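Side-chain contacts in maleylacetate reductase (Rhizobium, PDB 3W5S), which reduces maleylacetate to 3-oxoadipate with NADH as electron donor in the breakdown of gamma-resorcylate: residues 179-184 against 225-230; 190-195 against 217-222; 269-274 against 325-330; 310-315 against 320-325. All blocks are in the same frame, centred on the assembly; numbering follows the deposited sequence. Where two conformers were deposited one is given.

In the fold
All four contacts lie among helices that follow the nucleotide-binding alpha/beta part of the chain. Interaction 1 joins the start of helix 181-198 to the end of helix 206-228. Interaction 2 pairs the same two helices deeper inside and is nested in the loop that interaction 1 closes. Interaction 3 comes later and closes a separate loop of 50 residues, from the turn before helix 273-289 to the segment 325-330. Interaction 4 is nested within it and folds 320-325 back on helix 307-318. Interactions 3 and 4 share Ala-325. Met-192 of interaction 2 packs on Phe-314 of interaction 4, and one sulfate joins interactions 2 and 3.

Interaction 1: residues 179-184 against 225-230; sequences LPVGIS and GVRMEP. With SO4 (sulfate ion), chain E.
Val-181 faces Pro-230 and Arg-227 where helix 181-198 begins and helix 206-228 ends. The tight part is the pair Val-181 and Pro-230. In the conformer given, CG2 of Val-181 lies 3.4 Å from CG of Pro-230. Val-181 has a second conformer, so this unusual closeness is doubtful. On the inner side, CB of Ser-184 rests on CG1 of Val-226 at 4.1 Å. Ser-184 OG turns back to its own helix and donates to Pro-180 O at 2.8 Å, from above the carbonyl plane. The same oxygen also accepts a bond from Ser-184 N.

The outer side is looser and holds a sulfate. CG1 of Val-181, anti to the backbone N (chi1 171°), points to this ion and to CG of Arg-227, 4.0 Å away. The Arg-227 chain is extended and meets the sulfate with one guanidinium edge. NE binds O3 and NH2 binds O2 of the sulfate, each at 2.8 Å and nearly straight. Val-181, Arg-227 and Pro-230 also line a benzamidine pocket. Arg-236 of helix 233-253 bonds to Leu-179 O, Ser-184 OG and Pro-230 O, so this third helix ties both segments together, while Arg-227 NH1 reaches Arg-317 O near the end of helix 307-318.

Interaction 2: residues 190-195 against 217-222; sequences NAMAHA and RAMIEA. With SO4 (sulfate ion), chain C.
Met-192 lies against Met-219 and Ile-220 between two nearly antiparallel helices. The short axes of 190-195 and 217-222 approach to 10.1 Å at an angle of 154°. The two methionines slide past each other in opposite directions, with CG of Met-192 3.6 Å from CB of Met-219. Met-192 then bends at its last torsion (chi3 69°). The bend brings CE across Ile-220, 3.5 Å from CG1 of that residue. Met-219 is itself bent twice, and its CE reaches CB of Ala-191 at 4.2 Å. Cutting Met-192 back to an alanine is likely to open a gap between the helices and take from Met-219 and Ile-220 the chain they pack on.

In the second shell, Leu-311 and Phe-314 of helix 307-318 cover Met-192, and Phe-314 also touches Ile-220. Charges line the outer side of helix 206-228: Arg-217 NH1 makes a salt bridge to Glu-221 OE1 at 2.8 Å, and Arg-217 NE pairs with Glu-214.

The other side of helix 190-195 is polar. Asn-190 ND2 donates to O3 of a sulfate at 2.9 Å, and His-263, His-273 and His-277 bind the same ion. Asn-190 O sits over the centre of the His-194 ring, whose nitrogens bond to Ala-140 O and His-259. In iron-dependent relatives this region probably corresponds to the metal site, but here it holds a sulfate. The chemistry is therefore split: sulfur and carbon packing joins the helices on one side, while amide and imidazole groups on the other suit an anion.

Interaction 3: residues 269-274 against 325-330; sequences LDLPHA and AALGVG. With SO4 (sulfate ion), chain C.
Leu-271 and Val-329 meet where two loops pack together in the all-helical C-terminal domain. One is the turn between helices 257-269 and 273-289. The other runs between helices 307-318 and 334-341.

The contact across the segments is apolar. CD1 of Leu-271 lies 3.8 Å from CG2 of Val-329, and the two side chains cross at about a right angle. The same methyl of Val-329 meets CD1 of Leu-269 at 4.1 Å, so it sits against both leucines. Leu-327 adds a looser pair, with its CD1 4.3 Å from CD1 of Leu-271. The other Leu-271 branch, CD2, rests near the Leu-327 carbonyl oxygen. Outside the segments, Leu-327 packs on Thr-276 and Val-279, while Leu-269 and Val-329 reach Met-337 and Leu-334 of helix 334-341.

Hydrogen bonds to backbone oxygens hold each loop. Gly-328 N donates to Ala-325 O at 3.1 Å, and Gly-328 has a positive phi (82°), which favours glycine. On the first segment, Leu-271 O accepts from His-88 NE2, and Pro-272, at the N-cap position, gives its O to Thr-276 OG1.

The polar part lies at the far side of the first segment. His-273 points away from the other loop, and its ring meets a sulfate that His-263 and His-277 also bind. A leucine in place of His-273 has no N-H for the sulfate, and the anion would probably be held less firmly by the donors that remain. The ion lies at the ring edge, with its sulfur in the ring plane, and His-273 NE2 donates to sulfate O3 at 2.9 Å.

Interaction 4: residues 310-315 against 320-325; sequences GLYDFA and APASLA
Ala-320 turns back onto Ala-315 just after helix 307-318 ends. Its N donates to Ala-315 O at 3.2 Å, with an N-H...O angle of 161°. The bond joins residues five positions apart. It is consistent with the 6-to-1 bond of a Schellman motif, which closes the C-terminal end of a helix. The donor is tilted 28° from the carbonyl plane. The methyl groups follow the bond: CB of Ala-320 is 4.4 Å from CB of Ala-315, an apolar pair also found in that motif. CB of Ala-320 lies 3.8 Å from Ala-315 O as well, and the residue touches Leu-189 of helix 181-198.

Pro-321 points away from helix 307-318 and packs on Thr-186. Ala-322 faces the helix again. Its CB approaches the Tyr-312 ring obliquely, 4.3 Å from CE1 of that tyrosine. With CG anti to the backbone N (chi1 -177°), Tyr-312 brings its ring near the loop. Its OH is hydrogen-bonded to Gly-367 O, which fixes the far end of the side chain. Pro-282 and Tyr-283 of helix 273-289 also touch the tyrosine.

Beyond Ala-322 the chain leaves helix 307-318. Ser-323 OG bonds to Ala-326 N. Leu-324 is buried against Val-279 and Ala-364, and its backbone bonds to that of Ala-364. Ala-325 touches Phe-365 of the same helix, 354-366. The loop then curls round, and Leu-324 O probably accepts a hydrogen bond from Val-329 N.

Interaction 1: residues 179-184 against 225-230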
loop_
_atom_site.group_PDB
_atom_site.type_symbol
_atom_site.label_atom_id
_atom_site.label_comp_id
_atom_site.label_asym_id
_atom_site.label_seq_id
_atom_site.Cartn_x
_atom_site.Cartn_y
_atom_site.Cartn_z
ATOM N N LEU A 179 5.503 18.931 -20.062
ATOM C CA LEU A 179 6.836 18.662 -19.530
ATOM C C LEU A 179 7.774 18.363 -20.702
ATOM O O LEU A 179 7.517 17.462 -21.474
ATOM C CB LEU A 179 6.796 17.471 -18.556
ATOM C CG LEU A 179 8.100 17.157 -17.821
ATOM C CD1 LEU A 179 8.554 18.340 -16.936
ATOM C CD2 LEU A 179 7.896 15.859 -17.007
ATOM N N PRO A 180 8.845 19.155 -20.869
ATOM C CA PRO A 180 9.711 18.956 -22.041
ATOM C C PRO A 180 10.242 17.533 -22.095
ATOM O O PRO A 180 10.405 16.895 -21.062
ATOM C CB PRO A 180 10.838 19.971 -21.803
ATOM C CG PRO A 180 10.146 21.103 -21.079
ATOM C CD PRO A 180 9.245 20.354 -20.102
ATOM N N VAL A 181 10.506 17.040 -23.302
ATOM C CA VAL A 181 10.878 15.631 -23.495
ATOM C C VAL A 181 12.114 15.252 -22.711
ATOM O O VAL A 181 12.124 14.252 -22.002
ATOM C CB VAL A 181 11.128 15.317 -24.972
ATOM C CG1 VAL A 181 11.731 13.929 -25.123
ATOM C CG2 VAL A 181 9.832 15.394 -25.708
ATOM N N GLY A 182 13.158 16.047 -22.856
ATOM C CA GLY A 182 14.456 15.742 -22.218
ATOM C C GLY A 182 14.310 15.472 -20.727
ATOM O O GLY A 182 14.723 14.419 -20.236
ATOM N N ILE A 183 13.698 16.411 -20.008
ATOM C CA ILE A 183 13.482 16.253 -18.568
ATOM C C ILE A 183 12.429 15.183 -18.259
ATOM O O ILE A 183 12.470 14.545 -17.208
ATOM C CB ILE A 183 13.183 17.607 -17.864
ATOM C CG1 ILE A 183 13.046 17.474 -16.346
ATOM C CG2 ILE A 183 11.932 18.257 -18.438
ATOM C CD1 ILE A 183 14.313 16.950 -15.593
ATOM N N SER A 184 11.506 14.937 -19.190
ATOM C CA SER A 184 10.595 13.828 -19.026
ATOM C C SER A 184 11.367 12.520 -18.946
ATOM O O SER A 184 11.030 11.655 -18.119
ATOM C CB SER A 184 9.573 13.751 -20.169
ATOM O OG SER A 184 8.686 14.850 -20.176
ATOM N N GLY A 225 7.181 5.916 -25.328
ATOM C CA GLY A 225 5.977 6.478 -25.950
ATOM C C GLY A 225 5.919 7.986 -25.795
ATOM O O GLY A 225 5.542 8.704 -26.731
ATOM N N VAL A 226 6.304 8.468 -24.619
ATOM C CA VAL A 226 6.352 9.905 -24.342
ATOM C C VAL A 226 7.399 10.565 -25.239
ATOM O O VAL A 226 7.162 11.640 -25.777
ATOM C CB VAL A 226 6.641 10.183 -22.838
ATOM C CG1 VAL A 226 6.950 11.685 -22.601
ATOM C CG2 VAL A 226 5.478 9.716 -21.961
ATOM N N ARG A 227 8.547 9.904 -25.424
ATOM C CA ARG A 227 9.584 10.431 -26.316
ATOM C C ARG A 227 9.084 10.568 -27.768
ATOM O O ARG A 227 9.367 11.574 -28.433
ATOM C CB ARG A 227 10.881 9.600 -26.238
ATOM C CG ARG A 227 12.028 10.349 -26.899
ATOM C CD ARG A 227 13.310 9.579 -26.971
ATOM N NE ARG A 227 14.342 10.473 -27.502
ATOM C CZ ARG A 227 15.547 10.101 -27.933
ATOM N NH1 ARG A 227 15.903 8.818 -27.945
ATOM N NH2 ARG A 227 16.399 11.021 -28.374
ATOM N N MET A 228 8.330 9.558 -28.210
ATOM C CA MET A 228 7.747 9.459 -29.561
ATOM C C MET A 228 6.648 10.495 -29.800
ATOM O O MET A 228 6.490 10.983 -30.933
ATOM C CB MET A 228 7.190 8.041 -29.758
ATOM C CG MET A 228 6.702 7.684 -31.164
ATOM S SD MET A 228 6.173 5.950 -31.196
ATOM C CE MET A 228 7.364 5.221 -30.072
ATOM N N GLU A 229 5.887 10.807 -28.746
ATOM C CA GLU A 229 4.731 11.716 -28.806
ATOM C C GLU A 229 4.480 12.310 -27.434
ATOM O O GLU A 229 3.717 11.760 -26.655
ATOM C CB GLU A 229 3.462 10.988 -29.282
ATOM C CG GLU A 229 3.423 10.586 -30.758
ATOM C CD GLU A 229 3.465 11.763 -31.736
ATOM O OE1 GLU A 229 3.170 12.928 -31.357
ATOM O OE2 GLU A 229 3.796 11.510 -32.917
ATOM N N PRO A 230 5.117 13.447 -27.127
ATOM C CA PRO A 230 4.989 14.023 -25.784
ATOM C C PRO A 230 3.590 14.450 -25.392
ATOM O O PRO A 230 3.311 14.581 -24.197
ATOM C CB PRO A 230 5.930 15.233 -25.799
ATOM C CG PRO A 230 6.715 15.110 -27.031
ATOM C CD PRO A 230 6.109 14.139 -27.967
HETATM S S SO4 E . 14.625 14.187 -27.660
HETATM O O1 SO4 E . 14.941 14.414 -26.245
HETATM O O2 SO4 E . 15.854 13.789 -28.357
HETATM O O3 SO4 E . 13.608 13.144 -27.804
HETATM O O4 SO4 E . 14.078 15.414 -28.245
#

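Interaction 2: residues 190-195 against 217-222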
loop_
_atom_site.group_PDB
_atom_site.type_symbol
_atom_site.label_atom_id
_atom_site.label_comp_id
_atom_site.label_asym_id
_atom_site.label_seq_id
_atom_site.Cartn_x
_atom_site.Cartn_y
_atom_site.Cartn_z
ATOM N N ASN A 190 14.729 8.976 -12.849
ATOM C CA ASN A 190 14.677 9.293 -11.401
ATOM C C ASN A 190 13.607 8.444 -10.710
ATOM O O ASN A 190 13.861 7.881 -9.652
ATOM C CB ASN A 190 14.456 10.804 -11.288
ATOM C CG ASN A 190 14.457 11.375 -9.876
ATOM O OD1 ASN A 190 14.249 12.591 -9.758
ATOM N ND2 ASN A 190 14.699 10.583 -8.833
ATOM N N ALA A 191 12.426 8.336 -11.326
ATOM C CA ALA A 191 11.357 7.472 -10.784
ATOM C C ALA A 191 11.842 6.018 -10.739
ATOM O O ALA A 191 11.716 5.340 -9.703
ATOM C CB ALA A 191 10.092 7.590 -11.644
ATOM N N MET A 192 12.417 5.555 -11.851
ATOM C CA MET A 192 12.896 4.175 -11.920
ATOM C C MET A 192 13.945 3.887 -10.843
ATOM O O MET A 192 13.947 2.791 -10.261
ATOM C CB MET A 192 13.436 3.878 -13.298
ATOM C CG MET A 192 12.272 3.811 -14.315
ATOM S SD MET A 192 12.856 3.588 -16.011
ATOM C CE MET A 192 13.486 1.897 -15.915
ATOM N N ALA A 193 14.785 4.870 -10.532
ATOM C CA ALA A 193 15.803 4.717 -9.483
ATOM C C ALA A 193 15.153 4.397 -8.129
ATOM O O ALA A 193 15.670 3.558 -7.372
ATOM C CB ALA A 193 16.657 6.003 -9.374
ATOM N N HIS A 194 14.011 5.048 -7.842
ATOM C CA HIS A 194 13.295 4.800 -6.596
ATOM C C HIS A 194 12.888 3.332 -6.504
ATOM O O HIS A 194 13.087 2.690 -5.461
ATOM C CB HIS A 194 12.025 5.644 -6.501
ATOM C CG HIS A 194 12.245 7.124 -6.556
ATOM N ND1 HIS A 194 13.410 7.752 -6.160
ATOM C CD2 HIS A 194 11.411 8.105 -6.968
ATOM C CE1 HIS A 194 13.269 9.063 -6.305
ATOM N NE2 HIS A 194 12.065 9.299 -6.802
ATOM N N ALA A 195 12.299 2.827 -7.588
ATOM C CA ALA A 195 11.795 1.454 -7.596
ATOM C C ALA A 195 12.925 0.436 -7.611
ATOM O O ALA A 195 12.814 -0.601 -6.964
ATOM C CB ALA A 195 10.840 1.236 -8.758
ATOM N N ARG A 217 7.760 -1.399 -14.698
ATOM C CA ARG A 217 7.108 -1.858 -15.922
ATOM C C ARG A 217 6.405 -0.702 -16.626
ATOM O O ARG A 217 6.548 -0.527 -17.835
ATOM C CB ARG A 217 6.103 -2.964 -15.596
ATOM C CG ARG A 217 5.499 -3.615 -16.853
ATOM C CD ARG A 217 4.142 -4.272 -16.561
ATOM N NE ARG A 217 3.165 -3.273 -16.132
ATOM C CZ ARG A 217 2.576 -2.383 -16.934
ATOM N NH1 ARG A 217 2.838 -2.358 -18.242
ATOM N NH2 ARG A 217 1.722 -1.506 -16.418
ATOM N N ALA A 218 5.655 0.091 -15.859
ATOM C CA ALA A 218 4.947 1.229 -16.423
ATOM C C ALA A 218 5.919 2.251 -17.033
ATOM O O ALA A 218 5.665 2.776 -18.112
ATOM C CB ALA A 218 4.100 1.879 -15.330
ATOM N N MET A 219 7.025 2.525 -16.332
ATOM C CA MET A 219 7.960 3.536 -16.854
ATOM C C MET A 219 8.641 3.054 -18.127
ATOM O O MET A 219 8.831 3.826 -19.078
ATOM C CB MET A 219 9.038 3.899 -15.849
ATOM C CG MET A 219 8.531 4.513 -14.538
ATOM S SD MET A 219 7.218 5.761 -14.669
ATOM C CE MET A 219 8.155 7.100 -15.363
ATOM N N ILE A 220 8.996 1.773 -18.157
ATOM C CA ILE A 220 9.669 1.204 -19.315
ATOM C C ILE A 220 8.745 1.175 -20.531
ATOM O O ILE A 220 9.184 1.411 -21.673
ATOM C CB ILE A 220 10.225 -0.205 -18.966
ATOM C CG1 ILE A 220 11.440 -0.029 -18.054
ATOM C CG2 ILE A 220 10.597 -0.992 -20.231
ATOM C CD1 ILE A 220 11.806 -1.310 -17.227
ATOM N N GLU A 221 7.459 0.908 -20.305
ATOM C CA GLU A 221 6.475 0.983 -21.383
ATOM C C GLU A 221 6.237 2.431 -21.838
ATOM O O GLU A 221 6.190 2.716 -23.045
ATOM C CB GLU A 221 5.157 0.348 -20.924
ATOM C CG GLU A 221 3.973 0.486 -21.882
ATOM C CD GLU A 221 2.631 0.179 -21.230
ATOM O OE1 GLU A 221 2.591 -0.311 -20.082
ATOM O OE2 GLU A 221 1.593 0.425 -21.865
ATOM N N ALA A 222 6.076 3.339 -20.870
ATOM C CA ALA A 222 5.599 4.682 -21.185
ATOM C C ALA A 222 6.666 5.637 -21.703
ATOM O O ALA A 222 6.384 6.445 -22.585
ATOM C CB ALA A 222 4.954 5.304 -19.959
HETATM S S SO4 C . 15.285 11.988 -4.915
HETATM O O1 SO4 C . 14.595 10.926 -4.150
HETATM O O2 SO4 C . 16.711 11.732 -4.930
HETATM O O3 SO4 C . 14.789 12.019 -6.279
HETATM O O4 SO4 C . 15.103 13.246 -4.207
#

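Interaction 3: residues 269-274 against 325-330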
loop_
_atom_site.group_PDB
_atom_site.type_symbol
_atom_site.label_atom_id
_atom_site.label_comp_id
_atom_site.label_asym_id
_atom_site.label_seq_id
_atom_site.Cartn_x
_atom_site.Cartn_y
_atom_site.Cartn_z
ATOM N N LEU A 269 27.782 19.676 -5.722
ATOM C CA LEU A 269 28.187 20.249 -7.016
ATOM C C LEU A 269 27.056 20.987 -7.727
ATOM O O LEU A 269 27.259 21.527 -8.815
ATOM C CB LEU A 269 28.771 19.163 -7.937
ATOM C CG LEU A 269 29.897 18.313 -7.354
ATOM C CD1 LEU A 269 30.272 17.179 -8.291
ATOM C CD2 LEU A 269 31.114 19.152 -6.997
ATOM N N ASP A 270 25.884 21.047 -7.101
ATOM C CA ASP A 270 24.715 21.705 -7.689
ATOM C C ASP A 270 24.404 21.139 -9.076
ATOM O O ASP A 270 24.023 21.871 -10.008
ATOM C CB ASP A 270 24.880 23.250 -7.735
ATOM C CG ASP A 270 23.549 23.981 -7.817
ATOM O OD1 ASP A 270 22.587 23.555 -7.143
ATOM O OD2 ASP A 270 23.468 25.002 -8.549
ATOM N N LEU A 271 24.555 19.831 -9.210
ATOM C CA LEU A 271 24.243 19.175 -10.484
ATOM C C LEU A 271 22.737 19.136 -10.769
ATOM O O LEU A 271 21.932 19.030 -9.830
ATOM C CB LEU A 271 24.794 17.761 -10.511
ATOM C CG LEU A 271 26.279 17.505 -10.313
ATOM C CD1 LEU A 271 26.509 16.056 -10.702
ATOM C CD2 LEU A 271 27.148 18.426 -11.167
ATOM N N PRO A 272 22.346 19.171 -12.054
ATOM C CA PRO A 272 20.957 18.925 -12.415
ATOM C C PRO A 272 20.532 17.587 -11.803
ATOM O O PRO A 272 21.172 16.543 -12.029
ATOM C CB PRO A 272 20.990 18.889 -13.948
ATOM C CG PRO A 272 22.206 19.737 -14.311
ATOM C CD PRO A 272 23.196 19.370 -13.245
ATOM N N HIS A 273 19.467 17.627 -11.015
ATOM C CA HIS A 273 19.124 16.513 -10.151
ATOM C C HIS A 273 18.663 15.253 -10.903
ATOM O O HIS A 273 19.237 14.171 -10.719
ATOM C CB HIS A 273 18.087 16.946 -9.113
ATOM C CG HIS A 273 17.591 15.825 -8.273
ATOM N ND1 HIS A 273 18.316 15.290 -7.229
ATOM C CD2 HIS A 273 16.448 15.112 -8.348
ATOM C CE1 HIS A 273 17.624 14.306 -6.683
ATOM N NE2 HIS A 273 16.487 14.181 -7.340
ATOM N N ALA A 274 17.618 15.372 -11.730
ATOM C CA ALA A 274 17.145 14.185 -12.470
ATOM C C ALA A 274 18.239 13.609 -13.361
ATOM O O ALA A 274 18.334 12.387 -13.532
ATOM C CB ALA A 274 15.903 14.518 -13.285
ATOM N N ALA A 325 30.770 13.482 -16.870
ATOM C CA ALA A 325 31.473 14.528 -17.622
ATOM C C ALA A 325 30.501 15.453 -18.345
ATOM O O ALA A 325 30.740 16.673 -18.399
ATOM C CB ALA A 325 32.462 13.920 -18.596
ATOM N N ALA A 326 29.410 14.896 -18.874
ATOM C CA ALA A 326 28.377 15.708 -19.531
ATOM C C ALA A 326 27.673 16.678 -18.573
ATOM O O ALA A 326 27.131 17.689 -19.013
ATOM C CB ALA A 326 27.346 14.813 -20.224
ATOM N N LEU A 327 27.695 16.370 -17.279
ATOM C CA LEU A 327 27.073 17.233 -16.274
ATOM C C LEU A 327 28.038 18.277 -15.703
ATOM O O LEU A 327 27.694 18.962 -14.764
ATOM C CB LEU A 327 26.417 16.399 -15.165
ATOM C CG LEU A 327 25.458 15.307 -15.635
ATOM C CD1 LEU A 327 24.774 14.679 -14.429
ATOM C CD2 LEU A 327 24.442 15.863 -16.619
ATOM N N GLY A 328 29.228 18.380 -16.291
ATOM C CA GLY A 328 30.229 19.350 -15.880
ATOM C C GLY A 328 31.084 18.955 -14.691
ATOM O O GLY A 328 31.797 19.797 -14.136
ATOM N N VAL A 329 31.032 17.681 -14.307
ATOM C CA VAL A 329 31.894 17.181 -13.249
ATOM C C VAL A 329 33.318 17.069 -13.775
ATOM O O VAL A 329 33.552 16.633 -14.909
ATOM C CB VAL A 329 31.393 15.817 -12.743
ATOM C CG1 VAL A 329 32.320 15.265 -11.638
ATOM C CG2 VAL A 329 29.992 15.971 -12.172
ATOM N N GLY A 330 34.270 17.497 -12.951
ATOM C CA GLY A 330 35.674 17.358 -13.270
ATOM C C GLY A 330 36.224 16.140 -12.551
ATOM O O GLY A 330 35.781 15.786 -11.457
HETATM S S SO4 C . 15.285 11.988 -4.915
HETATM O O1 SO4 C . 14.595 10.926 -4.150
HETATM O O2 SO4 C . 16.711 11.732 -4.930
HETATM O O3 SO4 C . 14.789 12.019 -6.279
HETATM O O4 SO4 C . 15.103 13.246 -4.207
#

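Interaction 4: residues 310-315 against 320-325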
loop_
_atom_site.group_PDB
_atom_site.type_symbol
_atom_site.label_atom_id
_atom_site.label_comp_id
_atom_site.label_asym_id
_atom_site.label_seq_id
_atom_site.Cartn_x
_atom_site.Cartn_y
_atom_site.Cartn_z
ATOM N N GLY A 310 21.255 -3.355 -18.701
ATOM C CA GLY A 310 19.935 -3.167 -19.308
ATOM C C GLY A 310 19.400 -1.756 -19.109
ATOM O O GLY A 310 18.775 -1.178 -20.019
ATOM N N LEU A 311 19.655 -1.176 -17.935
ATOM C CA LEU A 311 19.298 0.223 -17.699
ATOM C C LEU A 311 20.103 1.174 -18.562
ATOM O O LEU A 311 19.568 2.175 -19.073
ATOM C CB LEU A 311 19.447 0.593 -16.210
ATOM C CG LEU A 311 18.325 0.074 -15.316
ATOM C CD1 LEU A 311 18.791 0.222 -13.841
ATOM C CD2 LEU A 311 17.004 0.815 -15.566
ATOM N N TYR A 312 21.384 0.853 -18.745
ATOM C CA TYR A 312 22.237 1.687 -19.596
ATOM C C TYR A 312 21.676 1.691 -21.019
ATOM O O TYR A 312 21.545 2.755 -21.669
ATOM C CB TYR A 312 23.675 1.155 -19.573
ATOM C CG TYR A 312 24.664 1.978 -20.349
ATOM C CD1 TYR A 312 25.359 3.018 -19.746
ATOM C CD2 TYR A 312 24.927 1.685 -21.693
ATOM C CE1 TYR A 312 26.309 3.772 -20.467
ATOM C CE2 TYR A 312 25.857 2.425 -22.427
ATOM C CZ TYR A 312 26.540 3.472 -21.804
ATOM O OH TYR A 312 27.467 4.206 -22.524
ATOM N N ASP A 313 21.328 0.497 -21.509
ATOM C CA ASP A 313 20.769 0.393 -22.866
ATOM C C ASP A 313 19.417 1.092 -23.007
ATOM O O ASP A 313 19.155 1.755 -24.017
ATOM C CB ASP A 313 20.673 -1.063 -23.290
ATOM C CG ASP A 313 22.025 -1.746 -23.406
ATOM O OD1 ASP A 313 23.070 -1.054 -23.489
ATOM O OD2 ASP A 313 22.022 -3.004 -23.454
ATOM N N PHE A 314 18.572 0.960 -21.986
ATOM C CA PHE A 314 17.261 1.592 -21.998
ATOM C C PHE A 314 17.414 3.128 -21.980
ATOM O O PHE A 314 16.748 3.837 -22.748
ATOM C CB PHE A 314 16.439 1.084 -20.808
ATOM C CG PHE A 314 15.120 1.767 -20.659
ATOM C CD1 PHE A 314 14.083 1.531 -21.565
ATOM C CD2 PHE A 314 14.920 2.693 -19.632
ATOM C CE1 PHE A 314 12.853 2.181 -21.430
ATOM C CE2 PHE A 314 13.705 3.330 -19.491
ATOM C CZ PHE A 314 12.679 3.094 -20.389
ATOM N N ALA A 315 18.286 3.635 -21.114
ATOM C CA ALA A 315 18.539 5.081 -21.036
ATOM C C ALA A 315 19.030 5.622 -22.388
ATOM O O ALA A 315 18.665 6.726 -22.788
ATOM C CB ALA A 315 19.548 5.378 -19.957
ATOM N N ALA A 320 18.942 9.871 -22.888
ATOM C CA ALA A 320 19.340 10.522 -21.655
ATOM C C ALA A 320 20.859 10.715 -21.597
ATOM O O ALA A 320 21.608 9.960 -22.224
ATOM C CB ALA A 320 18.856 9.676 -20.455
ATOM N N PRO A 321 21.324 11.719 -20.850
ATOM C CA PRO A 321 22.772 11.833 -20.661
ATOM C C PRO A 321 23.337 10.603 -19.967
ATOM O O PRO A 321 22.653 9.998 -19.139
ATOM C CB PRO A 321 22.910 13.081 -19.773
ATOM C CG PRO A 321 21.614 13.123 -19.023
ATOM C CD PRO A 321 20.600 12.746 -20.078
ATOM N N ALA A 322 24.565 10.217 -20.328
ATOM C CA ALA A 322 25.159 8.971 -19.823
ATOM C C ALA A 322 26.452 9.105 -19.017
ATOM O O ALA A 322 26.922 8.094 -18.478
ATOM C CB ALA A 322 25.353 7.955 -20.969
ATOM N N SER A 323 27.013 10.317 -18.918
ATOM C CA SER A 323 28.273 10.495 -18.192
ATOM C C SER A 323 28.217 11.669 -17.227
ATOM O O SER A 323 27.505 12.652 -17.467
ATOM C CB SER A 323 29.442 10.695 -19.174
ATOM O OG SER A 323 29.453 12.017 -19.714
ATOM N N LEU A 324 28.984 11.561 -16.145
ATOM C CA LEU A 324 29.106 12.689 -15.247
ATOM C C LEU A 324 29.890 13.812 -15.916
ATOM O O LEU A 324 29.667 14.975 -15.595
ATOM C CB LEU A 324 29.787 12.301 -13.922
ATOM C CG LEU A 324 28.981 11.380 -13.006
ATOM C CD1 LEU A 324 29.867 11.028 -11.822
ATOM C CD2 LEU A 324 27.667 12.039 -12.531
ATOM N N ALA A 325 30.770 13.482 -16.870
ATOM C CA ALA A 325 31.473 14.528 -17.622
ATOM C C ALA A 325 30.501 15.453 -18.345
ATOM O O ALA A 325 30.740 16.673 -18.399
ATOM C CB ALA A 325 32.462 13.920 -18.596
#